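Local coordinates for protein acylphosphatase (Bacillus subtilis, PDB 3BR8) that catalyses the hydrolysis of acyl phosphates to a carboxylate and inorganic phosphate, at residues Met1-Ile6 with Leu45-Glu50; Arg28-Trp33 with Asn51-Phe56. All coordinates share one frame; numbering follows the deposited sequence.

Contact 1 of 2, residues Met1-Ile6 with Leu45-Glu50; sequences MLQYRI and LAEGPE
Two antiparallel neighbours of the acylphosphatase sheet, strands 2-9 and 42-48, pair here from Arg5-Leu45 to Gln3-Glu47, and the second of them leads on to helix 50-62. Tyr4 and Ala46 form an antiparallel hydrogen-bonded pair: Tyr4 N reaches Ala46 O at 2.8 Å, and Ala46 N returns to Tyr4 O at 3.0 Å. Further out, Gly48 N donates to Leu2 O at 3.1 Å. Leu2 O, besides accepting this bond, also meets the CA-H of Glu47, with Glu47 CA 3.3 Å away.

Gln3, Arg5, Leu45 and Glu47 share one face of the sheet. Leu45 has CG anti to the backbone N (chi1 -171°), which brings its CD2 across the Gln3 chain at about a right angle, 3.3 Å from Gln3 CG; the same methyl meets Arg5 CG. Gln3 and Glu47 lie side by side and point the same way, their aliphatic parts touching. The Glu47 carboxylate is taken up by the backbone beyond, OE2 by Glu81 N and OE1, weakly, by His83 N. Tyr4 and Leu2 occupy the other face, against Leu53 of helix 50-62, and one water joins Tyr4 OH to Glu50 O. At the chain start Met1, bent beyond CG, lays SD against the ring of Pro49, 3.7 Å from CD, where Pro49 stands at the N-cap. Leu2 CD2 meets Glu50 CG at 4.0 Å, the two side chains crossing.

The face with Gln3 and Leu45 therefore combines methyl packing with a buried carboxylate, that of Glu47, whose charge in the conformer described here is probably eased by backbone N-H groups, whereas the Tyr4 face joins the sheet to the helix through apolar contacts and a water bridge.

Contact 2 of 2, residues Arg28-Trp33 with Asn51-Phe56; sequences RKLAGW and NALQSF
Arg28 turns CG anti to its own carbonyl carbon (chi1 -58°) and then runs extended to NE, which carries its chain along helix 50-62 past Ala52 to Ser55 and Phe56. Phe56 places CG opposite the backbone N (chi1 176°), which brings its ring against Leu30. Leu30 CD1 sits over one face of that ring, 3.8 Å from the centroid and 26° off the normal, a CH-pi contact. The other methyl, CD2, touches Ala52 CB at 3.8 Å and Leu53 CD2 at 3.9 Å, so the fork of Leu30 straddles three helix residues.

A Schellman motif ends helix 17-27, with Lys29 as its C-prime residue and Leu30 N bonded back to Ala25 O; the chain leaving this helix thus packs directly on helix 50-62, the second helix of the acylphosphatase alpha/beta sandwich. Ala52 CB touches the turn at Arg28 O, 3.5 Å away.

Beyond it, Arg28 CD lies at the edge of the Phe56 ring and 3.6 Å from Phe56 CA. NH1 makes a weak, bent hydrogen bond to Ser55 OG (3.0 Å), while NE is held in a salt bridge by Glu24. Replacing Arg28 with an alanine would probably leave Glu24 without its mate and open a gap beside Phe56 CA. One face of the guanidinium lies over the Ser55 carbonyl group, with Ser55 O 4.1 Å from its plane.

Contacts 1 and 2 lie with their centres about 6 Å apart and interleave along the chain, with strand 42-48 leading straight into helix 50-62. The strand after the Schellman turn, 31-36, pairs with the other side of strand 42-48, away from strand 2-9: Glu47 N lies 2.8 Å from Ala31 O and Leu45 N lies 2.9 Å from Trp33 O, both probable hydrogen bonds. Leu53 of contact 2 also reaches contact 1, its CD1 packing 3.4 Å from both Leu2 O and Gly48 O. Contact 1 lies away from the active site; in contact 2 the Phe56 side chain is about 10 Å from that of the active-site residue Arg18.

Contact 1 of 2, residues Met1-Ile6 with Leu45-Glu50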
# COMPACT_ATOMS: atom_id res chain seq x y z
N MET A 1 2.26 -16.36 -0.73
CA MET A 1 1.54 -16.03 0.53
C MET A 1 0.11 -15.57 0.19
O MET A 1 -0.78 -16.38 -0.10
CB MET A 1 2.31 -14.94 1.30
CG MET A 1 3.85 -15.07 1.29
SD MET A 1 4.56 -14.94 2.95
CE MET A 1 3.47 -16.17 3.70
N LEU A 2 -0.09 -14.27 0.23
CA LEU A 2 -1.23 -13.64 -0.40
C LEU A 2 -0.70 -12.35 -1.00
O LEU A 2 0.29 -11.78 -0.49
CB LEU A 2 -2.34 -13.39 0.62
CG LEU A 2 -3.80 -13.56 0.18
CD1 LEU A 2 -4.11 -14.94 -0.40
CD2 LEU A 2 -4.72 -13.27 1.36
N GLN A 3 -1.31 -11.92 -2.10
CA GLN A 3 -1.05 -10.62 -2.71
C GLN A 3 -2.31 -9.77 -2.61
O GLN A 3 -3.40 -10.21 -3.01
CB GLN A 3 -0.66 -10.79 -4.19
CG GLN A 3 -0.33 -9.49 -4.94
CD GLN A 3 -0.15 -9.68 -6.44
OE1 GLN A 3 0.94 -9.99 -6.91
NE2 GLN A 3 -1.22 -9.45 -7.20
N TYR A 4 -2.17 -8.55 -2.09
CA TYR A 4 -3.25 -7.58 -2.15
C TYR A 4 -2.94 -6.49 -3.17
O TYR A 4 -1.83 -5.96 -3.21
CB TYR A 4 -3.46 -6.89 -0.80
CG TYR A 4 -4.17 -7.66 0.29
CD1 TYR A 4 -4.25 -7.13 1.57
CD2 TYR A 4 -4.76 -8.91 0.05
CE1 TYR A 4 -4.88 -7.80 2.58
CE2 TYR A 4 -5.40 -9.59 1.07
CZ TYR A 4 -5.45 -9.03 2.33
OH TYR A 4 -6.08 -9.71 3.34
N ARG A 5 -3.96 -6.15 -3.95
CA ARG A 5 -3.97 -4.94 -4.76
C ARG A 5 -4.87 -3.92 -4.07
O ARG A 5 -6.08 -4.14 -3.96
CB ARG A 5 -4.50 -5.24 -6.15
CG ARG A 5 -3.60 -6.10 -6.97
CD ARG A 5 -4.24 -6.31 -8.31
NE ARG A 5 -3.43 -7.15 -9.18
CZ ARG A 5 -3.78 -7.45 -10.42
NH1 ARG A 5 -4.91 -6.98 -10.93
NH2 ARG A 5 -2.99 -8.22 -11.16
N ILE A 6 -4.27 -2.83 -3.61
CA ILE A 6 -4.97 -1.81 -2.82
C ILE A 6 -4.98 -0.50 -3.60
O ILE A 6 -3.93 -0.06 -4.07
CB ILE A 6 -4.27 -1.62 -1.44
CG1 ILE A 6 -4.16 -2.96 -0.69
CG2 ILE A 6 -4.97 -0.55 -0.61
CD1 ILE A 6 -3.10 -2.97 0.41
N LEU A 45 0.72 -2.53 -4.29
CA LEU A 45 0.76 -3.98 -4.42
C LEU A 45 1.57 -4.49 -3.24
O LEU A 45 2.71 -4.06 -3.05
CB LEU A 45 1.42 -4.36 -5.75
CG LEU A 45 1.38 -5.82 -6.20
CD1 LEU A 45 2.47 -6.69 -5.56
CD2 LEU A 45 -0.01 -6.40 -6.03
N ALA A 46 0.98 -5.37 -2.44
CA ALA A 46 1.68 -5.88 -1.27
C ALA A 46 1.52 -7.40 -1.16
O ALA A 46 0.41 -7.91 -1.31
CB ALA A 46 1.18 -5.21 -0.01
N GLU A 47 2.62 -8.09 -0.88
CA GLU A 47 2.70 -9.55 -0.82
C GLU A 47 3.33 -9.91 0.54
O GLU A 47 4.35 -9.40 0.91
CB GLU A 47 3.55 -10.13 -1.95
CG GLU A 47 3.08 -9.81 -3.38
CD GLU A 47 3.89 -10.48 -4.48
OE1 GLU A 47 4.97 -11.05 -4.20
OE2 GLU A 47 3.44 -10.46 -5.65
N GLY A 48 2.73 -10.88 1.23
CA GLY A 48 3.29 -11.35 2.49
C GLY A 48 2.30 -12.20 3.25
O GLY A 48 1.25 -12.59 2.70
N PRO A 49 2.61 -12.51 4.52
CA PRO A 49 1.70 -13.28 5.35
C PRO A 49 0.43 -12.52 5.68
O PRO A 49 0.42 -11.28 5.74
CB PRO A 49 2.50 -13.54 6.63
CG PRO A 49 3.92 -13.19 6.32
CD PRO A 49 3.86 -12.17 5.23
N GLU A 50 -0.63 -13.27 5.90
CA GLU A 50 -1.95 -12.70 6.10
C GLU A 50 -2.02 -11.74 7.30
O GLU A 50 -2.68 -10.69 7.22
CB GLU A 50 -2.97 -13.83 6.19
CG GLU A 50 -3.24 -14.56 4.83
CD GLU A 50 -2.24 -15.69 4.46
OE1 GLU A 50 -1.23 -15.93 5.16
OE2 GLU A 50 -2.50 -16.37 3.44
O HOH W 1 -4.48 -11.04 5.07

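Contact 2 of 2, residues Arg28-Trp33 with Asn51-Phe56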
# COMPACT_ATOMS: atom_id res chain seq x y z
N ARG A 28 6.41 -4.27 8.19
CA ARG A 28 5.62 -5.49 8.15
C ARG A 28 6.18 -6.55 7.21
O ARG A 28 5.55 -7.58 7.00
CB ARG A 28 4.16 -5.14 7.85
CG ARG A 28 3.60 -4.20 8.89
CD ARG A 28 2.13 -3.80 8.67
NE ARG A 28 1.87 -2.68 9.58
CZ ARG A 28 1.60 -2.80 10.88
NH1 ARG A 28 1.42 -3.99 11.45
NH2 ARG A 28 1.50 -1.69 11.61
N LYS A 29 7.37 -6.30 6.68
CA LYS A 29 8.11 -7.23 5.81
C LYS A 29 7.30 -7.67 4.59
O LYS A 29 7.31 -8.84 4.20
CB LYS A 29 8.70 -8.42 6.61
CG LYS A 29 9.63 -7.96 7.74
CD LYS A 29 10.25 -9.13 8.51
CE LYS A 29 11.04 -8.66 9.73
NZ LYS A 29 11.77 -9.80 10.39
N LEU A 30 6.61 -6.71 3.99
CA LEU A 30 5.83 -6.95 2.78
C LEU A 30 6.62 -6.53 1.55
O LEU A 30 7.40 -5.58 1.60
CB LEU A 30 4.52 -6.16 2.86
CG LEU A 30 3.63 -6.48 4.05
CD1 LEU A 30 2.45 -5.52 4.07
CD2 LEU A 30 3.16 -7.92 3.99
N ALA A 31 6.42 -7.24 0.45
CA ALA A 31 7.08 -6.92 -0.81
C ALA A 31 6.07 -6.38 -1.83
O ALA A 31 4.88 -6.68 -1.75
CB ALA A 31 7.78 -8.13 -1.36
N GLY A 32 6.53 -5.56 -2.76
CA GLY A 32 5.65 -4.96 -3.74
C GLY A 32 6.03 -3.52 -4.01
O GLY A 32 7.22 -3.19 -4.07
N TRP A 33 5.04 -2.65 -4.17
CA TRP A 33 5.31 -1.26 -4.51
C TRP A 33 4.13 -0.34 -4.18
O TRP A 33 3.01 -0.79 -3.95
CB TRP A 33 5.69 -1.11 -6.00
CG TRP A 33 4.53 -1.35 -6.97
CD1 TRP A 33 3.55 -0.46 -7.36
CD2 TRP A 33 4.25 -2.56 -7.68
NE1 TRP A 33 2.69 -1.05 -8.25
CE2 TRP A 33 3.10 -2.34 -8.48
CE3 TRP A 33 4.87 -3.82 -7.73
CZ2 TRP A 33 2.56 -3.32 -9.31
CZ3 TRP A 33 4.33 -4.80 -8.55
CH2 TRP A 33 3.18 -4.54 -9.33
N ASN A 51 -1.34 -12.05 8.41
CA ASN A 51 -1.39 -11.15 9.57
C ASN A 51 -0.76 -9.78 9.30
O ASN A 51 -1.31 -8.74 9.68
CB ASN A 51 -0.83 -11.80 10.86
CG ASN A 51 0.59 -12.37 10.72
OD1 ASN A 51 1.33 -12.05 9.78
ND2 ASN A 51 0.99 -13.19 11.70
N ALA A 52 0.36 -9.80 8.59
CA ALA A 52 1.04 -8.60 8.13
C ALA A 52 0.20 -7.80 7.13
O ALA A 52 0.10 -6.57 7.24
CB ALA A 52 2.41 -8.98 7.52
N LEU A 53 -0.42 -8.48 6.17
CA LEU A 53 -1.24 -7.82 5.18
C LEU A 53 -2.47 -7.17 5.79
O LEU A 53 -2.82 -6.04 5.45
CB LEU A 53 -1.68 -8.79 4.08
CG LEU A 53 -0.65 -9.16 3.01
CD1 LEU A 53 -1.21 -10.27 2.14
CD2 LEU A 53 -0.25 -7.96 2.16
N GLN A 54 -3.16 -7.89 6.68
CA GLN A 54 -4.36 -7.34 7.30
C GLN A 54 -4.04 -6.12 8.15
O GLN A 54 -4.73 -5.10 8.07
CB GLN A 54 -5.06 -8.40 8.14
CG GLN A 54 -6.35 -7.91 8.79
CD GLN A 54 -7.07 -8.98 9.57
OE1 GLN A 54 -7.83 -8.68 10.50
NE2 GLN A 54 -6.86 -10.24 9.20
N SER A 55 -3.01 -6.23 8.99
CA SER A 55 -2.60 -5.10 9.82
C SER A 55 -2.08 -3.93 8.97
O SER A 55 -2.31 -2.77 9.31
CB SER A 55 -1.59 -5.54 10.89
OG SER A 55 -0.40 -6.07 10.34
N PHE A 56 -1.41 -4.23 7.86
CA PHE A 56 -0.98 -3.20 6.90
C PHE A 56 -2.15 -2.38 6.36
O PHE A 56 -2.08 -1.15 6.32
CB PHE A 56 -0.21 -3.88 5.77
CG PHE A 56 0.24 -2.97 4.65
CD1 PHE A 56 1.26 -2.04 4.83
CD2 PHE A 56 -0.28 -3.14 3.37
CE1 PHE A 56 1.70 -1.26 3.76
CE2 PHE A 56 0.16 -2.37 2.30
CZ PHE A 56 1.16 -1.43 2.49